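Local coordinates for hypoxanthine-guanine phosphoribosyltransferase (PDB 3ACD), which probably catalyses the magnesium-dependent transfer of the phosphoribosyl group from 5-phospho-alpha-D-ribose 1-diphosphate to hypoxanthine or guanine, yielding IMP or GMP in purine salvage, at residues P39-V44 with D54-I59; F49-D54 with I99-I104; A129-K134 with Y157-D162. All coordinates share one frame; numbering follows the deposited sequence.

Contact 1. Residues P39-V44 with D54-I59; sequences PHLICV and DLVRAI
L41, V56 and I59 form a buried, wholly apolar contact between the strand 40-45 of the central parallel sheet and the end of the helix that follows it, 49-56. One methyl of the leucine serves both partners. L41 CD2 lies 3.6 Å from V56 CG1, where the two side chains slide past one another in opposite directions, and the same CD2 is 3.9 Å from I59 CD1, which it meets tip to tip. With CG beside the backbone N and anti to the carbonyl carbon (chi1 -72°), L41 brings this methyl within touch of both the valine and the isoleucine. The contact belongs to a beta-alpha-beta unit, strand 40-45, helix 49-56 and strand 64-70, and L41 is also hydrogen-bonded through its backbone to T64 and D66 on that last strand. A type I turn runs from V56 to I59, with I59 N 3.1 Å from V56 O, and folds I59 back towards the sheet. I59 also touches I30 of helix 16-33. R57 NH2 bridges to D54 OD1 at 2.9 Å, although as a hydrogen bond this is weak and bent. D54 OD2 continues the charge network with R57 of the second subunit, and R57 NH1 with D54 of that subunit.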
loop_
_atom_site.group_PDB
_atom_site.type_symbol
_atom_site.label_atom_id
_atom_site.label_comp_id
_atom_site.label_asym_id
_atom_site.label_seq_id
_atom_site.Cartn_x
_atom_site.Cartn_y
_atom_site.Cartn_z
ATOM N N PRO A 39 -13.344 -6.889 -10.723
ATOM C CA PRO A 39 -13.568 -5.851 -9.721
ATOM C C PRO A 39 -12.565 -4.711 -9.751
ATOM O O PRO A 39 -11.469 -4.827 -10.304
ATOM C CB PRO A 39 -13.528 -6.630 -8.412
ATOM C CG PRO A 39 -12.521 -7.681 -8.696
ATOM C CD PRO A 39 -12.890 -8.141 -10.090
ATOM N N HIS A 40 -12.978 -3.601 -9.158
ATOM C CA HIS A 40 -12.160 -2.409 -9.048
ATOM C C HIS A 40 -12.062 -2.140 -7.555
ATOM O O HIS A 40 -13.050 -1.763 -6.924
ATOM C CB HIS A 40 -12.845 -1.237 -9.751
ATOM C CG HIS A 40 -12.075 0.044 -9.676
ATOM N ND1 HIS A 40 -10.793 0.172 -10.163
ATOM C CD2 HIS A 40 -12.412 1.258 -9.179
ATOM C CE1 HIS A 40 -10.371 1.408 -9.970
ATOM N NE2 HIS A 40 -11.335 2.087 -9.373
ATOM N N LEU A 41 -10.881 -2.351 -6.986
ATOM C CA LEU A 41 -10.687 -2.139 -5.557
ATOM C C LEU A 41 -10.164 -0.742 -5.245
ATOM O O LEU A 41 -9.152 -0.307 -5.789
ATOM C CB LEU A 41 -9.727 -3.188 -4.984
ATOM C CG LEU A 41 -10.246 -4.624 -4.861
ATOM C CD1 LEU A 41 -10.560 -5.185 -6.237
ATOM C CD2 LEU A 41 -9.202 -5.484 -4.168
ATOM N N ILE A 42 -10.870 -0.042 -4.364
ATOM C CA ILE A 42 -10.472 1.304 -3.978
ATOM C C ILE A 42 -9.946 1.308 -2.549
ATOM O O ILE A 42 -10.694 1.083 -1.597
ATOM C CB ILE A 42 -11.660 2.275 -4.076
ATOM C CG1 ILE A 42 -12.195 2.284 -5.512
ATOM C CG2 ILE A 42 -11.231 3.672 -3.626
ATOM C CD1 ILE A 42 -13.386 3.199 -5.720
ATOM N N CYS A 43 -8.649 1.560 -2.416
ATOM C CA CYS A 43 -7.996 1.599 -1.118
ATOM C C CYS A 43 -8.152 2.964 -0.457
ATOM O O CYS A 43 -7.794 3.991 -1.037
ATOM C CB CYS A 43 -6.509 1.279 -1.275
ATOM S SG CYS A 43 -5.544 1.487 0.247
ATOM N N VAL A 44 -8.697 2.973 0.756
ATOM C CA VAL A 44 -8.865 4.218 1.489
ATOM C C VAL A 44 -7.579 4.494 2.266
ATOM O O VAL A 44 -7.290 3.846 3.274
ATOM C CB VAL A 44 -10.062 4.148 2.470
ATOM C CG1 VAL A 44 -10.168 5.448 3.263
ATOM C CG2 VAL A 44 -11.355 3.911 1.696
ATOM N N ASP A 54 -1.864 -6.911 0.967
ATOM C CA ASP A 54 -1.975 -8.344 1.230
ATOM C C ASP A 54 -3.234 -8.948 0.614
ATOM O O ASP A 54 -3.199 -10.049 0.066
ATOM C CB ASP A 54 -1.967 -8.613 2.737
ATOM C CG ASP A 54 -0.634 -8.291 3.381
ATOM O OD1 ASP A 54 0.321 -7.965 2.646
ATOM O OD2 ASP A 54 -0.540 -8.365 4.623
ATOM N N LEU A 55 -4.341 -8.217 0.698
ATOM C CA LEU A 55 -5.614 -8.686 0.161
ATOM C C LEU A 55 -5.601 -8.925 -1.351
ATOM O O LEU A 55 -6.032 -9.983 -1.813
ATOM C CB LEU A 55 -6.737 -7.693 0.503
ATOM C CG LEU A 55 -8.146 -8.081 0.031
ATOM C CD1 LEU A 55 -8.589 -9.347 0.743
ATOM C CD2 LEU A 55 -9.131 -6.952 0.313
ATOM N N VAL A 56 -5.115 -7.958 -2.129
ATOM C CA VAL A 56 -5.113 -8.131 -3.577
ATOM C C VAL A 56 -4.270 -9.321 -4.027
ATOM O O VAL A 56 -4.613 -9.997 -4.998
ATOM C CB VAL A 56 -4.657 -6.841 -4.321
ATOM C CG1 VAL A 56 -5.604 -5.693 -3.978
ATOM C CG2 VAL A 56 -3.216 -6.487 -3.969
ATOM N N ARG A 57 -3.187 -9.596 -3.309
ATOM C CA ARG A 57 -2.329 -10.722 -3.653
ATOM C C ARG A 57 -2.991 -12.059 -3.334
ATOM O O ARG A 57 -2.439 -13.118 -3.640
ATOM C CB ARG A 57 -0.987 -10.610 -2.929
ATOM C CG ARG A 57 -0.059 -9.580 -3.563
ATOM C CD ARG A 57 1.265 -9.487 -2.832
ATOM N NE ARG A 57 1.152 -8.779 -1.558
ATOM C CZ ARG A 57 2.193 -8.485 -0.785
ATOM N NH1 ARG A 57 3.413 -8.846 -1.166
ATOM N NH2 ARG A 57 2.024 -7.821 0.356
ATOM N N ALA A 58 -4.174 -12.002 -2.724
ATOM C CA ALA A 58 -4.925 -13.211 -2.387
ATOM C C ALA A 58 -6.206 -13.284 -3.218
ATOM O O ALA A 58 -7.111 -14.061 -2.917
ATOM C CB ALA A 58 -5.260 -13.230 -0.900
ATOM N N ILE A 59 -6.281 -12.467 -4.266
ATOM C CA ILE A 59 -7.443 -12.456 -5.147
ATOM C C ILE A 59 -6.996 -12.751 -6.579
ATOM O O ILE A 59 -6.642 -11.841 -7.333
ATOM C CB ILE A 59 -8.162 -11.091 -5.139
ATOM C CG1 ILE A 59 -8.630 -10.748 -3.723
ATOM C CG2 ILE A 59 -9.364 -11.133 -6.083
ATOM C CD1 ILE A 59 -9.206 -9.351 -3.601
#

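Contact 2. Residues F49-D54 with I99-I104; sequences FIFMAD and IVVEDI. With IMP (inosinic acid), chain B.
The strand that leads into the phosphoribosyl-diphosphate signature loop of the phosphoribosyltransferases is packed here against helix 49-56, through F51 and M52 against V101 and the backbone of E102. The axes of helix 49-54 and strand 99-102 come within 8.1 Å and run at 128° to each other, nearer antiparallel than parallel. V101 turns its two methyls to different partners. V101 CG1 is 3.5 Å from F51 CD2, the ring standing obliquely to it, and that same F51 CD2 is 3.3 Å from E102 O. V101 CG2 lies 3.7 Å from M52 SD, the side chains crossing at about a right angle; the bend of M52 at chi2 (81°) brings the sulfur there, with L41 and C43 of the next strand also within its reach. Past E102 the chain turns a corner, and the acidic pair E102 and D103 meets the ribose of IMP. D103 grips it with both carboxylate oxygens: IMP O3' donates to D103 OD1 at 2.7 Å and IMP O2' to D103 OD2 at 2.9 Å. D103 OD1 also accepts from I104 N at 2.6 Å, a bond that arrives 48° out of the carboxylate plane and helps fix the rotation of the group. D103 N gives E102 OE1 a weak bond. I104 CG2 packs against the purine, 3.6 Å from IMP C4, while D106, T107, G108 and T110 further along hold IMP by hydrogen bonds. An acidic pair at the carboxyl end of a central parallel strand, next to the ribose hydroxyls, is characteristic of the type I phosphoribosyltransferase fold.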
loop_
_atom_site.group_PDB
_atom_site.type_symbol
_atom_site.label_atom_id
_atom_site.label_comp_id
_atom_site.label_asym_id
_atom_site.label_seq_id
_atom_site.Cartn_x
_atom_site.Cartn_y
_atom_site.Cartn_z
ATOM N N PHE A 49 -3.582 0.730 3.368
ATOM C CA PHE A 49 -2.639 0.298 2.341
ATOM C C PHE A 49 -1.957 -1.060 2.520
ATOM O O PHE A 49 -1.662 -1.725 1.526
ATOM C CB PHE A 49 -1.611 1.411 2.058
ATOM C CG PHE A 49 -0.357 1.332 2.880
ATOM C CD1 PHE A 49 0.797 0.762 2.348
ATOM C CD2 PHE A 49 -0.308 1.879 4.157
ATOM C CE1 PHE A 49 1.988 0.745 3.075
ATOM C CE2 PHE A 49 0.884 1.867 4.898
ATOM C CZ PHE A 49 2.031 1.300 4.350
ATOM N N ILE A 50 -1.722 -1.490 3.759
ATOM C CA ILE A 50 -1.089 -2.790 3.976
ATOM C C ILE A 50 -2.133 -3.897 3.806
ATOM O O ILE A 50 -1.866 -4.929 3.181
ATOM C CB ILE A 50 -0.401 -2.848 5.371
ATOM C CG1 ILE A 50 0.748 -1.827 5.394
ATOM C CG2 ILE A 50 0.129 -4.253 5.649
ATOM C CD1 ILE A 50 1.664 -1.893 6.610
ATOM N N PHE A 51 -3.325 -3.677 4.354
ATOM C CA PHE A 51 -4.426 -4.625 4.212
ATOM C C PHE A 51 -4.669 -4.802 2.708
ATOM O O PHE A 51 -4.829 -5.920 2.211
ATOM C CB PHE A 51 -5.671 -4.056 4.902
ATOM C CG PHE A 51 -6.931 -4.853 4.676
ATOM C CD1 PHE A 51 -6.933 -6.240 4.773
ATOM C CD2 PHE A 51 -8.138 -4.200 4.430
ATOM C CE1 PHE A 51 -8.121 -6.968 4.633
ATOM C CE2 PHE A 51 -9.330 -4.917 4.288
ATOM C CZ PHE A 51 -9.320 -6.306 4.393
ATOM N N MET A 52 -4.683 -3.687 1.985
ATOM C CA MET A 52 -4.881 -3.706 0.536
ATOM C C MET A 52 -3.789 -4.531 -0.156
ATOM O O MET A 52 -4.080 -5.404 -0.981
ATOM C CB MET A 52 -4.856 -2.273 -0.006
ATOM C CG MET A 52 -4.994 -2.167 -1.518
ATOM S SD MET A 52 -6.699 -2.277 -2.107
ATOM C CE MET A 52 -6.510 -1.575 -3.772
ATOM N N ALA A 53 -2.531 -4.250 0.176
ATOM C CA ALA A 53 -1.406 -4.964 -0.428
ATOM C C ALA A 53 -1.502 -6.476 -0.235
ATOM O O ALA A 53 -1.252 -7.241 -1.167
ATOM C CB ALA A 53 -0.083 -4.449 0.150
ATOM N N ASP A 54 -1.864 -6.911 0.967
ATOM C CA ASP A 54 -1.975 -8.344 1.230
ATOM C C ASP A 54 -3.234 -8.948 0.614
ATOM O O ASP A 54 -3.199 -10.049 0.066
ATOM C CB ASP A 54 -1.967 -8.613 2.737
ATOM C CG ASP A 54 -0.634 -8.291 3.381
ATOM O OD1 ASP A 54 0.321 -7.965 2.646
ATOM O OD2 ASP A 54 -0.540 -8.365 4.623
ATOM N N ILE A 99 -15.142 -2.473 -4.984
ATOM C CA ILE A 99 -14.923 -3.018 -3.652
ATOM C C ILE A 99 -14.094 -1.983 -2.901
ATOM O O ILE A 99 -12.959 -1.698 -3.278
ATOM C CB ILE A 99 -14.133 -4.347 -3.655
ATOM C CG1 ILE A 99 -14.898 -5.434 -4.419
ATOM C CG2 ILE A 99 -13.901 -4.799 -2.208
ATOM C CD1 ILE A 99 -14.135 -6.752 -4.522
ATOM N N VAL A 100 -14.677 -1.406 -1.856
ATOM C CA VAL A 100 -13.982 -0.418 -1.040
ATOM C C VAL A 100 -13.135 -1.193 -0.034
ATOM O O VAL A 100 -13.614 -2.150 0.569
ATOM C CB VAL A 100 -14.980 0.473 -0.265
ATOM C CG1 VAL A 100 -14.224 1.462 0.620
ATOM C CG2 VAL A 100 -15.884 1.220 -1.242
ATOM N N VAL A 101 -11.879 -0.792 0.132
ATOM C CA VAL A 101 -10.993 -1.464 1.075
ATOM C C VAL A 101 -10.626 -0.476 2.182
ATOM O O VAL A 101 -9.876 0.480 1.963
ATOM C CB VAL A 101 -9.714 -1.981 0.373
ATOM C CG1 VAL A 101 -8.820 -2.699 1.378
ATOM C CG2 VAL A 101 -10.097 -2.928 -0.763
ATOM N N GLU A 102 -11.172 -0.727 3.369
ATOM C CA GLU A 102 -10.975 0.121 4.542
ATOM C C GLU A 102 -10.133 -0.542 5.617
ATOM O O GLU A 102 -10.013 -1.761 5.651
ATOM C CB GLU A 102 -12.340 0.479 5.138
ATOM C CG GLU A 102 -12.972 1.713 4.539
ATOM C CD GLU A 102 -12.410 2.981 5.135
ATOM O OE1 GLU A 102 -11.247 2.960 5.587
ATOM O OE2 GLU A 102 -13.129 4.000 5.143
ATOM N N ASP A 103 -9.555 0.265 6.503
ATOM C CA ASP A 103 -8.748 -0.282 7.584
ATOM C C ASP A 103 -9.637 -0.710 8.744
ATOM O O ASP A 103 -9.647 -1.881 9.129
ATOM C CB ASP A 103 -7.683 0.727 8.063
ATOM C CG ASP A 103 -8.255 2.102 8.424
ATOM O OD1 ASP A 103 -9.459 2.364 8.214
ATOM O OD2 ASP A 103 -7.470 2.940 8.925
ATOM N N ILE A 104 -10.404 0.231 9.282
ATOM C CA ILE A 104 -11.283 -0.068 10.403
ATOM C C ILE A 104 -12.521 0.822 10.394
ATOM O O ILE A 104 -12.432 2.021 10.143
ATOM C CB ILE A 104 -10.530 0.103 11.746
ATOM C CG1 ILE A 104 -11.460 -0.184 12.928
ATOM C CG2 ILE A 104 -9.972 1.511 11.852
ATOM C CD1 ILE A 104 -10.716 -0.252 14.256
HETATM P P IMP B . -15.171 6.254 11.359
HETATM O O1P IMP B . -15.553 6.661 12.728
HETATM O O2P IMP B . -15.704 7.345 10.313
HETATM O O3P IMP B . -15.816 4.815 11.030
HETATM O "O5'" IMP B . -13.555 6.150 11.296
HETATM C "C5'" IMP B . -12.890 6.467 10.075
HETATM C "C4'" IMP B . -11.370 6.372 10.230
HETATM O "O4'" IMP B . -10.972 6.591 11.617
HETATM C "C3'" IMP B . -10.883 4.933 9.943
HETATM O "O3'" IMP B . -10.764 4.682 8.542
HETATM C "C2'" IMP B . -9.512 4.953 10.638
HETATM O "O2'" IMP B . -8.506 5.510 9.787
HETATM C "C1'" IMP B . -9.754 5.856 11.860
HETATM N N9 IMP B . -9.868 5.013 13.074
HETATM C C8 IMP B . -11.014 4.683 13.761
HETATM N N7 IMP B . -10.723 3.917 14.779
HETATM C C5 IMP B . -9.390 3.705 14.805
HETATM C C6 IMP B . -8.497 2.975 15.655
HETATM O O6 IMP B . -8.919 2.345 16.610
HETATM N N1 IMP B . -7.156 2.992 15.360
HETATM C C2 IMP B . -6.672 3.698 14.280
HETATM N N3 IMP B . -7.480 4.377 13.494
HETATM C C4 IMP B . -8.825 4.408 13.711
#

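Contact 3. Residues A129-K134 with Y157-D162; sequences AALLSK and YGYGLD. With IMP (inosinic acid), chain B.
L131 and Y159 cross obliquely, and the touching is done by one methyl and the CD2-CE2 bond of the ring: L131 CD2 is 3.4 Å from Y159 CD2 and 3.7 Å from Y159 CE2. CG of the leucine stands anti to its amide nitrogen (chi1 -178°), which carries the methyl out to the tyrosine. Y159 OH is hydrogen-bonded to D54 OD2. A second, looser oblique pair lies beside it, with L132 CD1 4.2 Å from L161 CD2. Y159 and L161 belong to a type I' turn, G158 to L161, closed by L161 N to G158 O at 3.0 Å, with G158 N returning a bond to L161 O; G158 and G160 have backbone angles at which a CB would jam against the preceding carbonyl O. The turn sits against the corner between strands 125-130 and 132-133, beside the purine end of the nucleotide pocket. L161 CD2 lies 4.1 Å from IMP C2. From the other segment K134 NZ donates to both IMP O6, at 2.9 Å, and IMP N7, at 3.2 Å, reading the 6-oxopurine edge, and also to A154 O. A methionine in place of K134 would probably leave O6 and N7 without this shared donor.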
loop_
_atom_site.group_PDB
_atom_site.type_symbol
_atom_site.label_atom_id
_atom_site.label_comp_id
_atom_site.label_asym_id
_atom_site.label_seq_id
_atom_site.Cartn_x
_atom_site.Cartn_y
_atom_site.Cartn_z
ATOM N N ALA A 129 -14.796 -4.157 2.032
ATOM C CA ALA A 129 -13.854 -5.052 2.694
ATOM C C ALA A 129 -13.174 -4.181 3.745
ATOM O O ALA A 129 -12.681 -3.100 3.431
ATOM C CB ALA A 129 -12.828 -5.584 1.703
ATOM N N ALA A 130 -13.170 -4.643 4.991
ATOM C CA ALA A 130 -12.558 -3.901 6.084
ATOM C C ALA A 130 -11.815 -4.873 6.986
ATOM O O ALA A 130 -12.323 -5.947 7.292
ATOM C CB ALA A 130 -13.630 -3.164 6.886
ATOM N N LEU A 131 -10.612 -4.507 7.410
ATOM C CA LEU A 131 -9.851 -5.398 8.277
ATOM C C LEU A 131 -10.509 -5.527 9.648
ATOM O O LEU A 131 -10.632 -6.630 10.175
ATOM C CB LEU A 131 -8.418 -4.894 8.460
ATOM C CG LEU A 131 -7.537 -5.801 9.329
ATOM C CD1 LEU A 131 -7.309 -7.143 8.621
ATOM C CD2 LEU A 131 -6.214 -5.115 9.597
ATOM N N LEU A 132 -10.950 -4.402 10.207
ATOM C CA LEU A 132 -11.556 -4.393 11.535
ATOM C C LEU A 132 -12.850 -3.594 11.624
ATOM O O LEU A 132 -13.157 -2.777 10.757
ATOM C CB LEU A 132 -10.570 -3.803 12.545
ATOM C CG LEU A 132 -9.155 -4.382 12.611
ATOM C CD1 LEU A 132 -8.260 -3.433 13.399
ATOM C CD2 LEU A 132 -9.185 -5.761 13.247
ATOM N N SER A 133 -13.597 -3.834 12.697
ATOM C CA SER A 133 -14.842 -3.121 12.944
ATOM C C SER A 133 -15.134 -3.112 14.439
ATOM O O SER A 133 -15.009 -4.142 15.108
ATOM C CB SER A 133 -16.009 -3.775 12.202
ATOM O OG SER A 133 -17.218 -3.072 12.468
ATOM N N LYS A 134 -15.506 -1.940 14.951
ATOM C CA LYS A 134 -15.845 -1.748 16.363
ATOM C C LYS A 134 -17.324 -1.358 16.396
ATOM O O LYS A 134 -17.668 -0.190 16.594
ATOM C CB LYS A 134 -14.985 -0.626 16.962
ATOM C CG LYS A 134 -13.489 -0.933 16.962
ATOM C CD LYS A 134 -12.659 0.160 17.627
ATOM C CE LYS A 134 -12.674 1.456 16.827
ATOM N NZ LYS A 134 -11.746 2.473 17.401
ATOM N N TYR A 157 -3.717 -0.020 16.536
ATOM C CA TYR A 157 -2.723 0.508 15.617
ATOM C C TYR A 157 -1.829 -0.620 15.127
ATOM O O TYR A 157 -1.877 -1.734 15.654
ATOM C CB TYR A 157 -1.912 1.634 16.281
ATOM C CG TYR A 157 -1.138 1.236 17.517
ATOM C CD1 TYR A 157 0.199 0.850 17.433
ATOM C CD2 TYR A 157 -1.741 1.257 18.777
ATOM C CE1 TYR A 157 0.920 0.499 18.577
ATOM C CE2 TYR A 157 -1.031 0.904 19.923
ATOM C CZ TYR A 157 0.298 0.527 19.816
ATOM O OH TYR A 157 1.000 0.172 20.947
ATOM N N GLY A 158 -1.037 -0.329 14.100
ATOM C CA GLY A 158 -0.168 -1.330 13.511
ATOM C C GLY A 158 -0.788 -1.810 12.210
ATOM O O GLY A 158 -1.945 -1.499 11.924
ATOM N N TYR A 159 -0.023 -2.551 11.413
ATOM C CA TYR A 159 -0.514 -3.086 10.144
ATOM C C TYR A 159 -1.187 -1.986 9.307
ATOM O O TYR A 159 -2.288 -2.172 8.783
ATOM C CB TYR A 159 -1.509 -4.228 10.420
ATOM C CG TYR A 159 -1.822 -5.111 9.225
ATOM C CD1 TYR A 159 -0.922 -6.094 8.794
ATOM C CD2 TYR A 159 -3.014 -4.960 8.519
ATOM C CE1 TYR A 159 -1.213 -6.905 7.687
ATOM C CE2 TYR A 159 -3.310 -5.756 7.417
ATOM C CZ TYR A 159 -2.410 -6.724 7.003
ATOM O OH TYR A 159 -2.711 -7.493 5.898
ATOM N N GLY A 160 -0.522 -0.839 9.195
ATOM C CA GLY A 160 -1.065 0.261 8.413
ATOM C C GLY A 160 -1.753 1.350 9.218
ATOM O O GLY A 160 -1.748 2.520 8.825
ATOM N N LEU A 161 -2.348 0.970 10.346
ATOM C CA LEU A 161 -3.047 1.926 11.196
ATOM C C LEU A 161 -2.043 2.647 12.085
ATOM O O LEU A 161 -1.134 2.034 12.642
ATOM C CB LEU A 161 -4.108 1.213 12.043
ATOM C CG LEU A 161 -5.333 0.675 11.285
ATOM C CD1 LEU A 161 -4.913 -0.417 10.316
ATOM C CD2 LEU A 161 -6.354 0.126 12.278
ATOM N N ASP A 162 -2.223 3.955 12.224
ATOM C CA ASP A 162 -1.299 4.765 13.002
ATOM C C ASP A 162 -1.721 5.155 14.406
ATOM O O ASP A 162 -2.883 5.039 14.802
ATOM C CB ASP A 162 -0.997 6.059 12.249
ATOM C CG ASP A 162 -2.172 7.023 12.274
ATOM O OD1 ASP A 162 -3.256 6.647 11.787
ATOM O OD2 ASP A 162 -2.016 8.149 12.788
HETATM P P IMP B . -15.171 6.254 11.359
HETATM O O1P IMP B . -15.553 6.661 12.728
HETATM O O2P IMP B . -15.704 7.345 10.313
HETATM O O3P IMP B . -15.816 4.815 11.030
HETATM O "O5'" IMP B . -13.555 6.150 11.296
HETATM C "C5'" IMP B . -12.890 6.467 10.075
HETATM C "C4'" IMP B . -11.370 6.372 10.230
HETATM O "O4'" IMP B . -10.972 6.591 11.617
HETATM C "C3'" IMP B . -10.883 4.933 9.943
HETATM O "O3'" IMP B . -10.764 4.682 8.542
HETATM C "C2'" IMP B . -9.512 4.953 10.638
HETATM O "O2'" IMP B . -8.506 5.510 9.787
HETATM C "C1'" IMP B . -9.754 5.856 11.860
HETATM N N9 IMP B . -9.868 5.013 13.074
HETATM C C8 IMP B . -11.014 4.683 13.761
HETATM N N7 IMP B . -10.723 3.917 14.779
HETATM C C5 IMP B . -9.390 3.705 14.805
HETATM C C6 IMP B . -8.497 2.975 15.655
HETATM O O6 IMP B . -8.919 2.345 16.610
HETATM N N1 IMP B . -7.156 2.992 15.360
HETATM C C2 IMP B . -6.672 3.698 14.280
HETATM N N3 IMP B . -7.480 4.377 13.494
HETATM C C4 IMP B . -8.825 4.408 13.711
#

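How the contacts relate
From the N terminus, contact 1 comes first, closing the short loop from strand 40-45 through helix 49-56. Contact 2 crosses it: its first segment begins inside that loop and shares D54, while its second lies on strand 97-102, the sheet neighbour of 40-45, where I42 O and I42 N probably bond to V101 N and I99 O. One helix is thus laid over two adjacent strands. Contact 3 follows in series, closing the excursion from strand 125-130, the next neighbour, to the 157-162 turn. D54 joins the helix to that turn, and contacts 2 and 3 meet at IMP, contact 2 holding the ribose and, through I104, one side of the base, contact 3 the 6-oxo edge.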